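Local coordinates for protein acetyl-xylan esterase (Streptomyces lividans, PDB 2CC0) that removes acetyl groups from acetylated xylan as a metal-dependent carbohydrate esterase of family 4, and binds a zinc ion, at residues A134-S144 / N160-T171. Sequence-based numbering, arbitrary orientation. Where two conformers were deposited one is given.
Sequences ASTDAIVQAVS and NTLAAIPRIAQT
Helix 136-144 crosses the segment 160-171 at -50°, their axes 8.8 Å apart at closest, with Val140 facing Ile168 near the middle. Two knobs-into-holes contacts come from the first turn of helix 136-144: Thr136 fits among Asn160, Ala163, Ala164 and Arg167, its CG2 lying 3.7 Å from Ala164 CA, and Ile139 fits among Asn160, Thr161, Ala164 and Ile168. Ala164 CB borders both knobs, touching Thr136 CG2 and Ile139 CG2. With CG1 beside its own backbone N (chi1 -64°), Ile139 extends CD1 across Asn160 CB and Thr161 OG1, a hydroxyl bonded to Asp130. Further along, Val143 CG2 meets Ile168 CG1 at 3.8 Å, and Thr171 CG2 rests on Ser144. On one flank Arg167, bent at chi3, passes over Val140 CG2, which lies under the centre of one guanidinium face. Arg167 NH1 and NH2 both grip Asp137 OD1, each at 2.9 Å, in a salt bridge in which the carboxylate and guanidinium planes stand 80° apart. Where both segments begin, Asn160 ND2 gives a nearly straight bond of 3.0 Å to Ala134 O, just before the N-cap Ser135. The pair belongs to the helical layer around the parallel sheet of this polysaccharide deacetylase fold: Val143 and Ile168 reach strand 151-155, which links the two helices in sequence, while Ile165 turns to helix 19-28.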
loop_
_atom_site.group_PDB
_atom_site.type_symbol
_atom_site.label_atom_id
_atom_site.label_comp_id
_atom_site.label_asym_id
_atom_site.label_seq_id
_atom_site.Cartn_x
_atom_site.Cartn_y
_atom_site.Cartn_z
ATOM N N ALA A 134 0.920 10.186 -22.729
ATOM C CA ALA A 134 0.177 8.980 -23.068
ATOM C C ALA A 134 -1.078 9.324 -23.856
ATOM O O ALA A 134 -1.749 10.321 -23.587
ATOM C CB ALA A 134 -0.184 8.197 -21.822
ATOM N N SER A 135 -1.376 8.500 -24.847
ATOM C CA SER A 135 -2.601 8.634 -25.622
ATOM C C SER A 135 -3.794 8.281 -24.755
ATOM O O SER A 135 -3.646 7.639 -23.700
ATOM C CB SER A 135 -2.549 7.692 -26.821
ATOM O OG SER A 135 -2.532 6.350 -26.377
ATOM N N THR A 136 -4.973 8.715 -25.186
ATOM C CA THR A 136 -6.227 8.278 -24.577
ATOM C C THR A 136 -6.284 6.747 -24.511
ATOM O O THR A 136 -6.631 6.170 -23.463
ATOM C CB THR A 136 -7.432 8.872 -25.326
ATOM O OG1 THR A 136 -7.323 10.304 -25.291
ATOM C CG2 THR A 136 -8.726 8.452 -24.668
ATOM N N ASP A 137 -5.907 6.081 -25.611
ATOM C CA ASP A 137 -5.862 4.621 -25.611
ATOM C C ASP A 137 -4.976 4.058 -24.520
ATOM O O ASP A 137 -5.353 3.087 -23.869
ATOM C CB ASP A 137 -5.335 4.098 -26.944
ATOM C CG ASP A 137 -6.368 4.128 -28.048
ATOM O OD1 ASP A 137 -7.577 4.310 -27.792
ATOM O OD2 ASP A 137 -5.951 3.925 -29.210
ATOM N N ALA A 138 -3.784 4.638 -24.361
ATOM C CA ALA A 138 -2.804 4.143 -23.405
ATOM C C ALA A 138 -3.321 4.329 -21.964
ATOM O O ALA A 138 -3.098 3.477 -21.099
ATOM C CB ALA A 138 -1.450 4.822 -23.610
ATOM N N ILE A 139 -4.022 5.436 -21.729
ATOM C CA ILE A 139 -4.574 5.731 -20.384
ATOM C C ILE A 139 -5.657 4.704 -20.042
ATOM O O ILE A 139 -5.690 4.169 -18.921
ATOM C CB ILE A 139 -5.120 7.196 -20.323
ATOM C CG1 ILE A 139 -3.973 8.203 -20.507
ATOM C CG2 ILE A 139 -5.920 7.476 -19.018
ATOM C CD1 ILE A 139 -4.448 9.635 -20.866
ATOM N N VAL A 140 -6.567 4.448 -20.989
ATOM C CA VAL A 140 -7.615 3.453 -20.797
ATOM C C VAL A 140 -7.006 2.068 -20.546
ATOM O O VAL A 140 -7.475 1.335 -19.665
ATOM C CB VAL A 140 -8.607 3.411 -21.996
ATOM C CG1 VAL A 140 -9.651 2.302 -21.796
ATOM C CG2 VAL A 140 -9.310 4.798 -22.144
ATOM N N GLN A 141 -5.967 1.724 -21.316
ATOM C CA GLN A 141 -5.227 0.473 -21.151
ATOM C C GLN A 141 -4.630 0.351 -19.741
ATOM O O GLN A 141 -4.661 -0.715 -19.120
ATOM C CB GLN A 141 -4.121 0.385 -22.205
ATOM C CG GLN A 141 -3.273 -0.890 -22.133
ATOM C CD GLN A 141 -4.093 -2.188 -22.237
ATOM O OE1 GLN A 141 -3.691 -3.229 -21.714
ATOM N NE2 GLN A 141 -5.233 -2.126 -22.914
ATOM N N ALA A 142 -4.074 1.457 -19.237
ATOM C CA ALA A 142 -3.505 1.467 -17.869
ATOM C C ALA A 142 -4.610 1.152 -16.845
ATOM O O ALA A 142 -4.417 0.357 -15.934
ATOM C CB ALA A 142 -2.852 2.819 -17.568
ATOM N N VAL A 143 -5.783 1.775 -16.990
ATOM C CA VAL A 143 -6.922 1.485 -16.126
ATOM C C VAL A 143 -7.320 0.006 -16.190
ATOM O O VAL A 143 -7.650 -0.590 -15.160
ATOM C CB VAL A 143 -8.136 2.425 -16.429
ATOM C CG1 VAL A 143 -9.400 1.913 -15.758
ATOM C CG2 VAL A 143 -7.826 3.843 -15.984
ATOM N N SER A 144 -7.243 -0.579 -17.389
ATOM C CA SER A 144 -7.584 -2.000 -17.587
ATOM C C SER A 144 -6.685 -2.978 -16.799
ATOM O O SER A 144 -7.042 -4.138 -16.608
ATOM C CB SER A 144 -7.618 -2.366 -19.079
ATOM O OG SER A 144 -6.337 -2.718 -19.582
ATOM N N ASN A 160 -6.042 14.300 -22.727
ATOM C CA ASN A 160 -6.330 12.903 -23.037
ATOM C C ASN A 160 -6.965 12.173 -21.851
ATOM O O ASN A 160 -7.721 11.209 -22.035
ATOM C CB ASN A 160 -5.075 12.161 -23.502
ATOM C CG ASN A 160 -4.536 12.692 -24.809
ATOM O OD1 ASN A 160 -5.196 13.490 -25.496
ATOM N ND2 ASN A 160 -3.323 12.272 -25.155
ATOM N N THR A 161 -6.666 12.652 -20.639
ATOM C CA THR A 161 -7.331 12.136 -19.437
ATOM C C THR A 161 -8.823 12.492 -19.430
ATOM O O THR A 161 -9.675 11.631 -19.230
ATOM C CB THR A 161 -6.588 12.594 -18.191
ATOM O OG1 THR A 161 -5.235 12.118 -18.291
ATOM C CG2 THR A 161 -7.259 12.068 -16.885
ATOM N N LEU A 162 -9.136 13.750 -19.712
ATOM C CA LEU A 162 -10.550 14.131 -19.826
ATOM C C LEU A 162 -11.255 13.286 -20.900
ATOM O O LEU A 162 -12.360 12.799 -20.684
ATOM C CB LEU A 162 -10.665 15.617 -20.156
ATOM C CG LEU A 162 -12.097 16.113 -20.379
ATOM C CD1 LEU A 162 -12.937 16.021 -19.082
ATOM C CD2 LEU A 162 -12.052 17.544 -20.876
ATOM N N ALA A 163 -10.593 13.088 -22.049
ATOM C CA ALA A 163 -11.198 12.335 -23.157
ATOM C C ALA A 163 -11.425 10.861 -22.806
ATOM O O ALA A 163 -12.325 10.205 -23.347
ATOM C CB ALA A 163 -10.329 12.433 -24.375
ATOM N N ALA A 164 -10.583 10.354 -21.905
ATOM C CA ALA A 164 -10.613 8.951 -21.485
ATOM C C ALA A 164 -11.755 8.586 -20.547
ATOM O O ALA A 164 -12.078 7.407 -20.398
ATOM C CB ALA A 164 -9.256 8.586 -20.817
ATOM N N ILE A 165 -12.362 9.579 -19.895
ATOM C CA ILE A 165 -13.288 9.274 -18.794
ATOM C C ILE A 165 -14.423 8.280 -19.167
ATOM O O ILE A 165 -14.618 7.296 -18.464
ATOM C CB ILE A 165 -13.826 10.549 -18.095
ATOM C CG1 ILE A 165 -12.679 11.389 -17.520
ATOM C CG2 ILE A 165 -14.878 10.200 -17.048
ATOM C CD1 ILE A 165 -11.716 10.647 -16.563
ATOM N N PRO A 166 -15.171 8.526 -20.272
ATOM C CA PRO A 166 -16.207 7.520 -20.577
ATOM C C PRO A 166 -15.674 6.087 -20.769
ATOM O O PRO A 166 -16.258 5.147 -20.228
ATOM C CB PRO A 166 -16.874 8.051 -21.867
ATOM C CG PRO A 166 -16.515 9.495 -21.913
ATOM C CD PRO A 166 -15.151 9.625 -21.251
ATOM N N ARG A 167 -14.570 5.924 -21.496
ATOM C CA ARG A 167 -13.966 4.601 -21.679
ATOM C C ARG A 167 -13.384 4.009 -20.399
ATOM O O ARG A 167 -13.356 2.782 -20.235
ATOM C CB ARG A 167 -12.918 4.629 -22.779
ATOM C CG ARG A 167 -13.554 4.654 -24.173
ATOM C CD ARG A 167 -12.509 4.973 -25.223
ATOM N NE ARG A 167 -11.522 3.905 -25.382
ATOM C CZ ARG A 167 -10.321 4.075 -25.939
ATOM N NH1 ARG A 167 -9.952 5.271 -26.401
ATOM N NH2 ARG A 167 -9.483 3.048 -26.035
ATOM N N ILE A 168 -12.939 4.857 -19.488
ATOM C CA ILE A 168 -12.553 4.368 -18.145
ATOM C C ILE A 168 -13.763 3.747 -17.421
ATOM O O ILE A 168 -13.695 2.625 -16.884
ATOM C CB ILE A 168 -11.901 5.492 -17.326
ATOM C CG1 ILE A 168 -10.498 5.794 -17.916
ATOM C CG2 ILE A 168 -11.846 5.117 -15.832
ATOM C CD1 ILE A 168 -9.777 7.013 -17.319
ATOM N N ALA A 169 -14.888 4.461 -17.420
ATOM C CA ALA A 169 -16.117 3.965 -16.797
ATOM C C ALA A 169 -16.515 2.637 -17.458
ATOM O O ALA A 169 -16.869 1.682 -16.766
ATOM C CB ALA A 169 -17.230 4.995 -16.926
ATOM N N GLN A 170 -16.426 2.579 -18.792
ATOM C CA GLN A 170 -16.753 1.353 -19.542
ATOM C C GLN A 170 -15.865 0.182 -19.200
ATOM O O GLN A 170 -16.343 -0.950 -19.005
ATOM C CB GLN A 170 -16.665 1.635 -21.047
ATOM C CG GLN A 170 -17.784 2.536 -21.518
ATOM C CD GLN A 170 -17.509 3.126 -22.881
ATOM O OE1 GLN A 170 -16.735 2.569 -23.668
ATOM N NE2 GLN A 170 -18.132 4.266 -23.163
ATOM N N THR A 171 -14.562 0.463 -19.117
ATOM C CA THR A 171 -13.578 -0.548 -18.755
ATOM C C THR A 171 -13.878 -1.138 -17.375
ATOM O O THR A 171 -13.884 -2.362 -17.205
ATOM C CB THR A 171 -12.159 0.052 -18.805
ATOM O OG1 THR A 171 -11.901 0.496 -20.141
ATOM C CG2 THR A 171 -11.092 -0.988 -18.409
#